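Local atomic coordinates of putative diflavin flavoprotein A 5 (Nostoc sp. PCC 7120, PDB entry 4FEK), a protein that probably passes electrons from NADH to oxygen, reducing it to water, the crystallised chain being its N-terminal metallo-beta-lactamase-like domain. Residues Tyr46-Asp51 with Leu138-Gly143; Pro59-Met64 with Arg92-Lys97; Lys78-Val83 with Pro104-Val109; His144-Leu149 with Leu160-Val165. One frame throughout, in Å; residues are numbered along the deposited sequence.

Contact 1. Residues Tyr46-Asp51 with Leu138-Gly143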
loop_
_atom_site.group_PDB
_atom_site.type_symbol
_atom_site.label_atom_id
_atom_site.label_comp_id
_atom_site.label_asym_id
_atom_site.label_seq_id
_atom_site.Cartn_x
_atom_site.Cartn_y
_atom_site.Cartn_z
ATOM N N TYR A 46 5.959 0.463 4.445
ATOM C CA TYR A 46 5.929 0.075 5.851
ATOM C C TYR A 46 6.977 -1.002 6.129
ATOM O O TYR A 46 7.371 -1.737 5.224
ATOM C CB TYR A 46 4.534 -0.447 6.219
ATOM C CG TYR A 46 3.465 0.591 6.023
ATOM C CD1 TYR A 46 3.107 1.444 7.051
ATOM C CD2 TYR A 46 2.858 0.770 4.772
ATOM C CE1 TYR A 46 2.128 2.441 6.865
ATOM C CE2 TYR A 46 1.901 1.758 4.575
ATOM C CZ TYR A 46 1.535 2.582 5.616
ATOM O OH TYR A 46 0.572 3.554 5.405
ATOM N N VAL A 47 7.415 -1.088 7.389
ATOM C CA VAL A 47 8.392 -2.097 7.822
ATOM C C VAL A 47 7.851 -2.750 9.082
ATOM O O VAL A 47 7.493 -2.051 10.027
ATOM C CB VAL A 47 9.762 -1.465 8.165
ATOM C CG1 VAL A 47 10.773 -2.563 8.487
ATOM C CG2 VAL A 47 10.258 -0.589 7.007
ATOM N N ILE A 48 7.711 -4.072 9.065
ATOM C CA ILE A 48 7.350 -4.810 10.276
ATOM C C ILE A 48 8.538 -5.686 10.675
ATOM O O ILE A 48 9.011 -6.512 9.885
ATOM C CB ILE A 48 6.120 -5.721 10.073
ATOM C CG1 ILE A 48 4.914 -4.913 9.579
ATOM C CG2 ILE A 48 5.785 -6.456 11.375
ATOM C CD1 ILE A 48 3.830 -5.802 8.915
ATOM N N GLU A 49 9.012 -5.524 11.908
ATOM C CA GLU A 49 10.179 -6.280 12.351
ATOM C C GLU A 49 9.809 -7.282 13.423
ATOM O O GLU A 49 9.729 -6.923 14.598
ATOM C CB GLU A 49 11.245 -5.342 12.926
ATOM C CG GLU A 49 11.938 -4.468 11.915
ATOM C CD GLU A 49 12.991 -3.576 12.559
ATOM O OE1 GLU A 49 13.174 -3.661 13.800
ATOM O OE2 GLU A 49 13.633 -2.793 11.826
ATOM N N GLY A 50 9.580 -8.528 13.040
ATOM C CA GLY A 50 9.360 -9.556 14.037
ATOM C C GLY A 50 10.668 -10.311 14.163
ATOM O O GLY A 50 11.748 -9.717 14.087
ATOM N N ASP A 51 10.569 -11.619 14.338
ATOM C CA ASP A 51 11.692 -12.511 14.114
ATOM C C ASP A 51 12.216 -12.354 12.686
ATOM O O ASP A 51 13.431 -12.368 12.452
ATOM C CB ASP A 51 11.240 -13.949 14.344
ATOM C CG ASP A 51 11.070 -14.274 15.828
ATOM O OD1 ASP A 51 11.741 -13.620 16.658
ATOM O OD2 ASP A 51 10.273 -15.174 16.159
ATOM N N LEU A 138 1.485 -15.714 6.807
ATOM C CA LEU A 138 2.922 -15.555 6.895
ATOM C C LEU A 138 3.279 -15.088 8.295
ATOM O O LEU A 138 2.924 -13.974 8.706
ATOM C CB LEU A 138 3.408 -14.543 5.855
ATOM C CG LEU A 138 4.907 -14.235 5.835
ATOM C CD1 LEU A 138 5.725 -15.450 5.448
ATOM C CD2 LEU A 138 5.181 -13.067 4.897
ATOM N N ASP A 139 3.982 -15.934 9.036
ATOM C CA ASP A 139 4.359 -15.587 10.398
ATOM C C ASP A 139 5.727 -14.898 10.419
ATOM O O ASP A 139 6.748 -15.488 10.062
ATOM C CB ASP A 139 4.353 -16.829 11.291
ATOM C CG ASP A 139 4.635 -16.510 12.759
ATOM O OD1 ASP A 139 4.631 -15.322 13.146
ATOM O OD2 ASP A 139 4.836 -17.463 13.538
ATOM N N LEU A 140 5.731 -13.641 10.840
ATOM C CA LEU A 140 6.971 -12.881 11.007
ATOM C C LEU A 140 7.589 -13.120 12.392
ATOM O O LEU A 140 8.711 -12.665 12.676
ATOM C CB LEU A 140 6.685 -11.386 10.825
ATOM C CG LEU A 140 6.920 -10.735 9.458
ATOM C CD1 LEU A 140 6.771 -11.709 8.345
ATOM C CD2 LEU A 140 6.028 -9.495 9.255
ATOM N N GLY A 141 6.841 -13.804 13.257
ATOM C CA GLY A 141 7.268 -14.036 14.627
ATOM C C GLY A 141 6.781 -12.941 15.560
ATOM O O GLY A 141 6.253 -11.917 15.110
ATOM N N LYS A 142 6.968 -13.157 16.862
ATOM C CA LYS A 142 6.565 -12.205 17.903
ATOM C C LYS A 142 5.078 -11.826 17.856
ATOM O O LYS A 142 4.664 -10.776 18.379
ATOM C CB LYS A 142 7.463 -10.959 17.865
ATOM C CG LYS A 142 8.923 -11.285 18.176
ATOM C CD LYS A 142 9.866 -10.135 17.830
ATOM C CE LYS A 142 11.325 -10.519 18.108
ATOM N NZ LYS A 142 12.247 -9.332 18.053
ATOM N N GLY A 143 4.285 -12.682 17.219
ATOM C CA GLY A 143 2.856 -12.473 17.119
ATOM C C GLY A 143 2.422 -11.890 15.788
ATOM O O GLY A 143 1.233 -11.862 15.484
HETATM O O HOH W 1 11.399 -6.755 16.803
HETATM O O HOH W 2 8.438 -15.630 17.715
#
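Two chain reversals meet here at the rim of the metallo-beta-lactamase-type sandwich: the turn after strand 41-49, carrying Gly50 and Asp51, lies against the turn after strand 138-139, formed by Leu140 to Lys142. The backbones come closest at Asp51 and Gly141, whose CA atoms are 4.7 Å apart. Asp51 N lies 2.7 Å from Leu140 O, but the N-H points too far aside for a hydrogen bond, so this approach reads as close backbone packing. Gly50, with no side chain between the chains, packs its CA against the carbonyl oxygens of Leu140 and Gly141.

Lys142 stretches its extended chain along the first turn. Its methylenes cover Gly50, and CE comes within 3.4 Å of Asp51 OD1. The ammonium ends 4.5 Å from that same oxygen, Lys142 NZ to Asp51 OD1, beyond a salt bridge. Instead a water links the two turns, accepting from Lys142 NZ at 3.0 Å and donating to Glu49 O at 2.8 Å. The second turn has its own brace, an Asx turn in which Gly141 N donates to Asp139 OD1 at 2.7 Å, meeting it from above the carboxylate plane.

On the buried side, Ile48 and Leu140 cross at about a right angle. With chi1 at -56°, Ile48 CG2 is anti to the backbone N, which sets that methyl 3.7 Å from Leu140 CD2. Ile56 and His144 also touch Ile48, while Ala54 and Leu146 touch Leu140. The apolar pair thus sits between hairpin partner strand 53-56 and strand 145-150, where the two sheets converge.

Contact 2. Residues Pro59-Met64 with Arg92-Lys97. With PO4 (phosphate ion), chain E.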
loop_
_atom_site.group_PDB
_atom_site.type_symbol
_atom_site.label_atom_id
_atom_site.label_comp_id
_atom_site.label_asym_id
_atom_site.label_seq_id
_atom_site.Cartn_x
_atom_site.Cartn_y
_atom_site.Cartn_z
ATOM N N PRO A 59 8.091 2.359 -3.087
ATOM C CA PRO A 59 7.492 3.355 -3.993
ATOM C C PRO A 59 8.012 3.319 -5.433
ATOM O O PRO A 59 8.940 2.564 -5.754
ATOM C CB PRO A 59 7.876 4.680 -3.345
ATOM C CG PRO A 59 9.188 4.359 -2.652
ATOM C CD PRO A 59 8.978 2.990 -2.088
ATOM N N VAL A 60 7.423 4.161 -6.283
ATOM C CA VAL A 60 7.800 4.247 -7.704
ATOM C C VAL A 60 9.195 4.818 -7.882
ATOM O O VAL A 60 9.756 5.376 -6.933
ATOM C CB VAL A 60 6.826 5.138 -8.491
ATOM C CG1 VAL A 60 5.412 4.550 -8.438
ATOM C CG2 VAL A 60 6.858 6.564 -7.959
ATOM N N GLU A 61 9.735 4.708 -9.105
ATOM C CA GLU A 61 11.111 5.153 -9.393
ATOM C C GLU A 61 11.381 6.589 -8.942
ATOM O O GLU A 61 12.486 6.925 -8.501
ATOM C CB GLU A 61 11.461 4.995 -10.889
ATOM C CG GLU A 61 12.889 5.481 -11.221
ATOM C CD GLU A 61 13.394 5.049 -12.584
ATOM O OE1 GLU A 61 12.565 4.787 -13.480
ATOM O OE2 GLU A 61 14.631 4.969 -12.754
ATOM N N SER A 62 10.351 7.425 -9.018
ATOM C CA SER A 62 10.492 8.846 -8.726
ATOM C C SER A 62 10.977 9.100 -7.295
ATOM O O SER A 62 11.677 10.086 -7.020
ATOM C CB SER A 62 9.161 9.559 -8.984
ATOM O OG SER A 62 9.247 10.925 -8.625
ATOM N N PHE A 63 10.615 8.190 -6.395
ATOM C CA PHE A 63 10.983 8.276 -4.978
ATOM C C PHE A 63 12.096 7.278 -4.608
ATOM O O PHE A 63 12.507 7.201 -3.449
ATOM C CB PHE A 63 9.775 7.929 -4.121
ATOM C CG PHE A 63 8.772 9.037 -3.982
ATOM C CD1 PHE A 63 9.164 10.310 -3.587
ATOM C CD2 PHE A 63 7.420 8.786 -4.188
ATOM C CE1 PHE A 63 8.228 11.318 -3.416
ATOM C CE2 PHE A 63 6.479 9.802 -4.032
ATOM C CZ PHE A 63 6.897 11.067 -3.639
HETATM N N MSE A 64 12.567 6.514 -5.587
HETATM C CA MSE A 64 13.449 5.378 -5.322
HETATM C C MSE A 64 14.679 5.725 -4.504
HETATM O O MSE A 64 14.964 5.063 -3.499
HETATM C CB MSE A 64 13.911 4.740 -6.627
HETATM C CG MSE A 64 14.982 3.680 -6.442
HETATM SE SE MSE A 64 15.561 2.946 -8.168
HETATM C CE MSE A 64 16.255 4.582 -8.994
ATOM N N ARG A 92 7.332 0.551 -10.743
ATOM C CA ARG A 92 7.989 0.159 -9.498
ATOM C C ARG A 92 9.181 -0.756 -9.762
ATOM O O ARG A 92 9.962 -1.029 -8.852
ATOM C CB ARG A 92 7.018 -0.570 -8.585
ATOM C CG ARG A 92 5.674 0.129 -8.443
ATOM C CD ARG A 92 5.579 0.855 -7.133
ATOM N NE ARG A 92 4.310 1.576 -6.995
ATOM C CZ ARG A 92 3.716 1.823 -5.837
ATOM N NH1 ARG A 92 4.265 1.383 -4.704
ATOM N NH2 ARG A 92 2.573 2.499 -5.810
ATOM N N ILE A 93 9.294 -1.248 -10.992
ATOM C CA ILE A 93 10.356 -2.200 -11.329
ATOM C C ILE A 93 11.765 -1.695 -10.967
ATOM O O ILE A 93 12.544 -2.444 -10.374
ATOM C CB ILE A 93 10.297 -2.664 -12.800
ATOM C CG1 ILE A 93 8.990 -3.407 -13.068
ATOM C CG2 ILE A 93 11.513 -3.539 -13.138
ATOM C CD1 ILE A 93 8.777 -4.571 -12.143
ATOM N N PRO A 94 12.100 -0.431 -11.318
ATOM C CA PRO A 94 13.445 0.030 -10.936
ATOM C C PRO A 94 13.702 -0.020 -9.423
ATOM O O PRO A 94 14.808 -0.351 -8.993
ATOM C CB PRO A 94 13.481 1.473 -11.449
ATOM C CG PRO A 94 12.521 1.461 -12.631
ATOM C CD PRO A 94 11.423 0.521 -12.229
ATOM N N THR A 95 12.693 0.275 -8.617
ATOM C CA THR A 95 12.847 0.155 -7.169
ATOM C C THR A 95 13.053 -1.304 -6.725
ATOM O O THR A 95 13.871 -1.579 -5.847
ATOM C CB THR A 95 11.643 0.788 -6.404
ATOM O OG1 THR A 95 11.351 2.076 -6.963
ATOM C CG2 THR A 95 11.971 0.945 -4.916
ATOM N N PHE A 96 12.301 -2.231 -7.328
ATOM C CA PHE A 96 12.472 -3.656 -7.035
ATOM C C PHE A 96 13.880 -4.096 -7.435
ATOM O O PHE A 96 14.509 -4.893 -6.739
ATOM C CB PHE A 96 11.473 -4.514 -7.815
ATOM C CG PHE A 96 10.036 -4.265 -7.451
ATOM C CD1 PHE A 96 9.705 -3.600 -6.284
ATOM C CD2 PHE A 96 9.018 -4.709 -8.283
ATOM C CE1 PHE A 96 8.372 -3.375 -5.949
ATOM C CE2 PHE A 96 7.688 -4.477 -7.957
ATOM C CZ PHE A 96 7.371 -3.818 -6.791
ATOM N N LYS A 97 14.343 -3.591 -8.574
ATOM C CA LYS A 97 15.661 -3.950 -9.109
ATOM C C LYS A 97 16.782 -3.515 -8.169
ATOM O O LYS A 97 17.732 -4.261 -7.940
ATOM C CB LYS A 97 15.858 -3.356 -10.506
ATOM C CG LYS A 97 17.188 -3.746 -11.176
ATOM C CD LYS A 97 17.274 -3.196 -12.603
ATOM C CE LYS A 97 18.646 -3.464 -13.221
ATOM N NZ LYS A 97 19.756 -2.818 -12.451
HETATM P P PO4 E . 1.631 3.209 -9.391
HETATM O O1 PO4 E . 3.011 2.562 -9.224
HETATM O O2 PO4 E . 1.703 4.094 -10.591
HETATM O O3 PO4 E . 0.664 2.081 -9.614
HETATM O O4 PO4 E . 1.340 4.016 -8.148
#
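Arg92 and Val60 touch beside a phosphate, where the starts of helices 61-74 and 93-102 meet at the site-bearing edge of the metallo-beta-lactamase fold. The guanidinium meets the ion edge-on and in plane, with Arg92 NE giving a nearly straight bond to O1 (2.8 Å, 176°) and Arg92 NH2 a second to O4 (3.0 Å). Val60 crosses the arginine chain at a slant: its CG1 is 3.5 Å from Arg92 NE and also touches phosphate O1, while Val60 N covers one guanidinium face. A bend at chi2 of Arg92 (-103°) turns the chain toward the ion, and NH1, bonded to Pro58 O, helps fix the rotation of the group. His87, Ser89, Asn91 and Lys174 complete the phosphate site, which is consistent with the ion, probably from the crystallisation liquor, lying where relatives bind their metals.

One layer out, Thr95 OG1 donates to Pro59 O at 2.7 Å, tying helix 93-102 to the chain just ahead of helix 61-74. Glu61 crosses the Pro94 ring at about a right angle, Glu61 OE1 coming 3.4 Å from Pro94 CG. With chi1 (172°) and chi2 both extended, selenomethionine Met64 carries SE to 3.5 Å from Pro94 O; the bend at chi3 turns only CE.

Contact 3. Residues Lys78-Val83 with Pro104-Val109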
loop_
_atom_site.group_PDB
_atom_site.type_symbol
_atom_site.label_atom_id
_atom_site.label_comp_id
_atom_site.label_asym_id
_atom_site.label_seq_id
_atom_site.Cartn_x
_atom_site.Cartn_y
_atom_site.Cartn_z
ATOM N N LYS A 78 20.500 -6.613 4.888
ATOM C CA LYS A 78 20.884 -8.017 4.869
ATOM C C LYS A 78 19.953 -8.859 5.742
ATOM O O LYS A 78 19.951 -10.081 5.664
ATOM C CB LYS A 78 22.354 -8.192 5.265
ATOM C CG LYS A 78 23.312 -7.763 4.162
ATOM C CD LYS A 78 22.910 -8.387 2.823
ATOM C CE LYS A 78 23.135 -9.901 2.826
ATOM N NZ LYS A 78 22.531 -10.579 1.646
ATOM N N LYS A 79 19.145 -8.186 6.549
ATOM C CA LYS A 79 18.194 -8.836 7.440
ATOM C C LYS A 79 16.773 -8.846 6.863
ATOM O O LYS A 79 15.821 -9.273 7.521
ATOM C CB LYS A 79 18.191 -8.134 8.800
ATOM C CG LYS A 79 18.963 -8.873 9.878
ATOM C CD LYS A 79 19.912 -7.949 10.632
ATOM C CE LYS A 79 19.170 -6.875 11.415
ATOM N NZ LYS A 79 20.131 -6.006 12.161
ATOM N N LEU A 80 16.633 -8.362 5.639
ATOM C CA LEU A 80 15.330 -8.233 5.022
ATOM C C LEU A 80 14.895 -9.590 4.468
ATOM O O LEU A 80 15.664 -10.260 3.776
ATOM C CB LEU A 80 15.408 -7.177 3.918
ATOM C CG LEU A 80 14.183 -6.901 3.066
ATOM C CD1 LEU A 80 12.945 -6.670 3.942
ATOM C CD2 LEU A 80 14.478 -5.689 2.181
ATOM N N ASP A 81 13.664 -10.000 4.774
ATOM C CA ASP A 81 13.169 -11.322 4.365
ATOM C C ASP A 81 12.130 -11.243 3.240
ATOM O O ASP A 81 12.176 -12.014 2.262
ATOM C CB ASP A 81 12.539 -12.042 5.566
ATOM C CG ASP A 81 13.534 -12.277 6.703
ATOM O OD1 ASP A 81 14.305 -13.248 6.608
ATOM O OD2 ASP A 81 13.546 -11.493 7.681
ATOM N N TYR A 82 11.193 -10.315 3.395
ATOM C CA TYR A 82 10.044 -10.236 2.507
ATOM C C TYR A 82 9.790 -8.816 2.031
ATOM O O TYR A 82 9.980 -7.838 2.769
ATOM C CB TYR A 82 8.769 -10.778 3.187
ATOM C CG TYR A 82 8.895 -12.193 3.691
ATOM C CD1 TYR A 82 8.927 -13.265 2.814
ATOM C CD2 TYR A 82 8.983 -12.453 5.045
ATOM C CE1 TYR A 82 9.051 -14.573 3.283
ATOM C CE2 TYR A 82 9.109 -13.743 5.520
ATOM C CZ TYR A 82 9.137 -14.794 4.640
ATOM O OH TYR A 82 9.268 -16.069 5.133
ATOM N N VAL A 83 9.371 -8.731 0.773
ATOM C CA VAL A 83 8.863 -7.499 0.175
ATOM C C VAL A 83 7.421 -7.843 -0.257
ATOM O O VAL A 83 7.215 -8.668 -1.156
ATOM C CB VAL A 83 9.707 -7.068 -1.051
ATOM C CG1 VAL A 83 9.106 -5.845 -1.709
ATOM C CG2 VAL A 83 11.171 -6.775 -0.613
ATOM N N PRO A 104 19.697 -9.527 -2.032
ATOM C CA PRO A 104 19.435 -10.566 -3.037
ATOM C C PRO A 104 18.655 -11.743 -2.467
ATOM O O PRO A 104 18.110 -12.539 -3.228
ATOM C CB PRO A 104 20.840 -11.016 -3.461
ATOM C CG PRO A 104 21.792 -9.980 -2.875
ATOM C CD PRO A 104 21.121 -9.460 -1.660
ATOM N N GLN A 105 18.615 -11.832 -1.143
ATOM C CA GLN A 105 17.907 -12.894 -0.434
ATOM C C GLN A 105 16.375 -12.682 -0.292
ATOM O O GLN A 105 15.663 -13.590 0.134
ATOM C CB GLN A 105 18.516 -13.075 0.961
ATOM C CG GLN A 105 17.992 -12.104 2.027
ATOM C CD GLN A 105 18.663 -10.734 1.994
ATOM O OE1 GLN A 105 19.576 -10.496 1.214
ATOM N NE2 GLN A 105 18.205 -9.831 2.852
ATOM N N ILE A 106 15.871 -11.499 -0.634
ATOM C CA ILE A 106 14.447 -11.210 -0.396
ATOM C C ILE A 106 13.489 -12.143 -1.127
ATOM O O ILE A 106 13.790 -12.671 -2.202
ATOM C CB ILE A 106 14.073 -9.779 -0.785
ATOM C CG1 ILE A 106 14.421 -9.523 -2.249
ATOM C CG2 ILE A 106 14.770 -8.801 0.097
ATOM C CD1 ILE A 106 14.134 -8.078 -2.697
ATOM N N THR A 107 12.316 -12.332 -0.533
ATOM C CA THR A 107 11.247 -13.051 -1.205
ATOM C C THR A 107 10.110 -12.082 -1.440
ATOM O O THR A 107 9.703 -11.343 -0.542
ATOM C CB THR A 107 10.756 -14.268 -0.399
ATOM O OG1 THR A 107 11.801 -15.239 -0.360
ATOM C CG2 THR A 107 9.522 -14.895 -1.066
ATOM N N PHE A 108 9.654 -12.046 -2.682
ATOM C CA PHE A 108 8.502 -11.250 -3.053
ATOM C C PHE A 108 7.224 -11.978 -2.666
ATOM O O PHE A 108 7.080 -13.181 -2.909
ATOM C CB PHE A 108 8.536 -10.956 -4.553
ATOM C CG PHE A 108 9.597 -9.982 -4.936
ATOM C CD1 PHE A 108 10.817 -10.420 -5.428
ATOM C CD2 PHE A 108 9.397 -8.625 -4.748
ATOM C CE1 PHE A 108 11.809 -9.517 -5.756
ATOM C CE2 PHE A 108 10.378 -7.717 -5.070
ATOM C CZ PHE A 108 11.593 -8.162 -5.581
ATOM N N VAL A 109 6.314 -11.243 -2.039
ATOM C CA VAL A 109 5.036 -11.784 -1.589
ATOM C C VAL A 109 3.967 -10.961 -2.310
ATOM O O VAL A 109 3.928 -9.734 -2.218
ATOM C CB VAL A 109 4.866 -11.669 -0.060
ATOM C CG1 VAL A 109 3.488 -12.224 0.374
ATOM C CG2 VAL A 109 5.990 -12.415 0.658
HETATM O O HOH W 3 13.541 -14.144 2.087
#
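Strands 80-84 and 107-111 are the parallel pair of a beta-alpha-beta crossover, joined through helix 93-102, in the larger sheet of the metallo-beta-lactamase fold. Their short segments run 31° apart, with axes 4.7 Å from each other at closest approach. The hydrogen bonds show the staggered parallel pattern. Thr107 bonds to the residues flanking Tyr82, its N to Asp81 O (2.8 Å) and its O from Val83 N (2.9 Å); Val83 O then takes Val109 N, so that Val83 in turn grips the residues flanking Phe108.

Tyr82 and Thr107 share one face of the sheet and point the same way. Val109 CG2 reaches obliquely to Tyr82 CD1 at 3.7 Å. The other face carries Val83 beside Phe108, with Ile106 CD1 3.8 Å from Val83 CG2 and Ile106 CG2 against Leu80. Leu100 of helix 93-102 packs on Ile106 and Phe108 there, closing the crossover over this face.

Where the pairing begins, a water bridges Asp81 O, Gln105 O and Thr107 OG1. Gln105 spans the two chains ahead of the strands: CG sits between its backbone N and carbonyl carbon (chi1 83°), and a further bend at chi2 (-82°) turns the carboxamide to Leu80 and Lys78. There OE1 accepts from Lys78 NZ, which stands above the carbonyl plane, while Gln105 NE2, also bonded to Leu77 O, donates at 2.7 Å to a lone pair of Leu80 O.

Contact 4. Residues His144-Leu149 with Leu160-Val165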
loop_
_atom_site.group_PDB
_atom_site.type_symbol
_atom_site.label_atom_id
_atom_site.label_comp_id
_atom_site.label_asym_id
_atom_site.label_seq_id
_atom_site.Cartn_x
_atom_site.Cartn_y
_atom_site.Cartn_z
ATOM N N HIS A 144 3.382 -11.436 14.989
ATOM C CA HIS A 144 3.071 -10.773 13.723
ATOM C C HIS A 144 2.754 -11.790 12.649
ATOM O O HIS A 144 3.579 -12.071 11.778
ATOM C CB HIS A 144 4.200 -9.837 13.292
ATOM C CG HIS A 144 4.421 -8.704 14.240
ATOM N ND1 HIS A 144 3.725 -7.515 14.158
ATOM C CD2 HIS A 144 5.235 -8.591 15.318
ATOM C CE1 HIS A 144 4.113 -6.715 15.137
ATOM N NE2 HIS A 144 5.019 -7.350 15.860
ATOM N N VAL A 145 1.567 -12.378 12.755
ATOM C CA VAL A 145 1.064 -13.277 11.738
ATOM C C VAL A 145 0.297 -12.433 10.723
ATOM O O VAL A 145 -0.625 -11.697 11.082
ATOM C CB VAL A 145 0.132 -14.335 12.334
ATOM C CG1 VAL A 145 -0.355 -15.283 11.245
ATOM C CG2 VAL A 145 0.834 -15.104 13.456
ATOM N N LEU A 146 0.695 -12.530 9.462
ATOM C CA LEU A 146 0.060 -11.771 8.390
ATOM C C LEU A 146 -1.024 -12.586 7.708
ATOM O O LEU A 146 -0.765 -13.701 7.259
ATOM C CB LEU A 146 1.105 -11.394 7.344
ATOM C CG LEU A 146 1.802 -10.046 7.519
ATOM C CD1 LEU A 146 1.889 -9.657 8.957
ATOM C CD2 LEU A 146 3.168 -10.047 6.843
ATOM N N LYS A 147 -2.233 -12.029 7.630
ATOM C CA LYS A 147 -3.317 -12.626 6.852
ATOM C C LYS A 147 -3.399 -11.881 5.524
ATOM O O LYS A 147 -3.177 -10.675 5.486
ATOM C CB LYS A 147 -4.639 -12.504 7.602
ATOM C CG LYS A 147 -4.608 -13.175 8.983
ATOM C CD LYS A 147 -6.011 -13.351 9.557
ATOM C CE LYS A 147 -6.015 -14.344 10.720
ATOM N NZ LYS A 147 -7.378 -14.494 11.310
ATOM N N PHE A 148 -3.684 -12.601 4.442
ATOM C CA PHE A 148 -3.736 -12.004 3.105
ATOM C C PHE A 148 -5.118 -12.078 2.466
ATOM O O PHE A 148 -5.751 -13.147 2.433
ATOM C CB PHE A 148 -2.676 -12.641 2.202
ATOM C CG PHE A 148 -1.272 -12.347 2.646
ATOM C CD1 PHE A 148 -0.615 -13.202 3.524
ATOM C CD2 PHE A 148 -0.628 -11.194 2.234
ATOM C CE1 PHE A 148 0.676 -12.920 3.966
ATOM C CE2 PHE A 148 0.673 -10.916 2.668
ATOM C CZ PHE A 148 1.315 -11.781 3.529
ATOM N N LEU A 149 -5.581 -10.937 1.962
ATOM C CA LEU A 149 -6.906 -10.844 1.372
ATOM C C LEU A 149 -6.785 -10.297 -0.047
ATOM O O LEU A 149 -6.736 -9.084 -0.256
ATOM C CB LEU A 149 -7.824 -9.947 2.208
ATOM C CG LEU A 149 -8.082 -10.307 3.682
ATOM C CD1 LEU A 149 -6.931 -9.902 4.616
ATOM C CD2 LEU A 149 -9.377 -9.681 4.154
ATOM N N LEU A 160 -4.064 -6.513 -3.330
ATOM C CA LEU A 160 -3.928 -7.351 -2.147
ATOM C C LEU A 160 -3.932 -6.468 -0.917
ATOM O O LEU A 160 -3.217 -5.464 -0.885
ATOM C CB LEU A 160 -2.564 -8.079 -2.191
ATOM C CG LEU A 160 -2.190 -9.016 -1.041
ATOM C CD1 LEU A 160 -3.077 -10.263 -1.099
ATOM C CD2 LEU A 160 -0.713 -9.427 -1.145
ATOM N N CYS A 161 -4.741 -6.826 0.076
ATOM C CA CYS A 161 -4.656 -6.243 1.414
ATOM C C CYS A 161 -3.955 -7.235 2.334
ATOM O O CYS A 161 -4.086 -8.444 2.155
ATOM C CB CYS A 161 -6.058 -5.952 1.977
ATOM S SG CYS A 161 -6.881 -4.550 1.184
ATOM N N THR A 162 -3.217 -6.717 3.312
ATOM C CA THR A 162 -2.495 -7.545 4.263
ATOM C C THR A 162 -2.862 -7.089 5.653
ATOM O O THR A 162 -2.913 -5.897 5.909
ATOM C CB THR A 162 -0.980 -7.369 4.121
ATOM O OG1 THR A 162 -0.605 -7.593 2.765
ATOM C CG2 THR A 162 -0.242 -8.377 5.040
ATOM N N TYR A 163 -3.130 -8.040 6.545
ATOM C CA TYR A 163 -3.566 -7.713 7.895
ATOM C C TYR A 163 -2.607 -8.325 8.923
ATOM O O TYR A 163 -2.344 -9.517 8.895
ATOM C CB TYR A 163 -4.989 -8.232 8.105
ATOM C CG TYR A 163 -5.564 -8.036 9.493
ATOM C CD1 TYR A 163 -5.999 -6.788 9.919
ATOM C CD2 TYR A 163 -5.703 -9.111 10.366
ATOM C CE1 TYR A 163 -6.554 -6.613 11.186
ATOM C CE2 TYR A 163 -6.254 -8.947 11.644
ATOM C CZ TYR A 163 -6.674 -7.694 12.040
ATOM O OH TYR A 163 -7.222 -7.520 13.290
ATOM N N ASP A 164 -2.080 -7.494 9.811
ATOM C CA ASP A 164 -1.173 -7.977 10.848
ATOM C C ASP A 164 -2.013 -8.197 12.089
ATOM O O ASP A 164 -2.509 -7.257 12.676
ATOM C CB ASP A 164 -0.057 -6.965 11.099
ATOM C CG ASP A 164 0.936 -7.424 12.185
ATOM O OD1 ASP A 164 0.614 -8.335 12.974
ATOM O OD2 ASP A 164 2.048 -6.846 12.248
ATOM N N VAL A 165 -2.193 -9.453 12.459
ATOM C CA VAL A 165 -3.075 -9.778 13.586
ATOM C C VAL A 165 -2.566 -9.160 14.899
ATOM O O VAL A 165 -3.363 -8.777 15.750
ATOM C CB VAL A 165 -3.297 -11.296 13.732
ATOM C CG1 VAL A 165 -3.908 -11.864 12.457
ATOM C CG2 VAL A 165 -1.999 -11.997 14.042
#
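His144 ND1 donates to Asp164 OD2 at 2.6 Å with an almost straight N-H. The carboxylate oxygen lies in the plane of the imidazole and uses its syn lone pair, although ring and carboxylate planes are turned 67° apart. Asp164 CG lies anti to the backbone N (chi1 -180°), which carries the carboxylate to His144. Second partners satisfy and restrain both buried groups: His144 NE2 bonds to the side chain of Asn17, and Asp164 OD1 accepts from Gln166 N.

From there the backbone ladder runs along the hairpin toward Leu149 and Cys161. Val165 N reaches Val145 O at 3.1 Å; Lys147 and Tyr163 exchange two bonds, each 2.8 Å from N to O; Leu149 and Cys161 do the same, with Leu149 N 2.9 Å from Cys161 O. Leu146 with Asp164 and Phe148 with Thr162 are the non-hydrogen-bonded pairs between them.

These two pairs share one face. Thr162 CG2 touches both Leu146 CG and Phe148 CE2, 3.6 Å from each, and Leu160 CD2 approaches Phe148 CD2 obliquely at 3.8 Å. Ile84 of the other sheet packs on Leu146, Phe148 and Thr162, so this face is largely buried. On the reverse face, Lys147 lays its extended chain across Val165 CG1, CE at 3.7 Å, and Leu149 packs by Cys161 and Tyr163. Consecutive strands at 154° with alternating pair types form an antiparallel beta hairpin, in the smaller sheet of the metallo-beta-lactamase sandwich.

All four contacts belong to one metallo-beta-lactamase-type domain. Along the chain, contacts 2 and 3 lie inside the loop closed by contact 1, their segments alternating, and contact 4 follows. Contact 3 holds parallel strands of the larger sheet and contact 4 a hairpin of the smaller one, their centres about 17 Å apart; Val109 CG1 meets Phe148 CZ (3.9 Å) between the sheets. Contact 1 joins both sheets, Leu138 packing on Tyr82 of contact 3 and pairing with Leu146 of contact 4. Contact 2, about 23 Å from contact 4 between centres, touches contact 3 through Phe96 and Phe108. Two sheets thus pack face to face, the phosphate site lying apart at the helix starts.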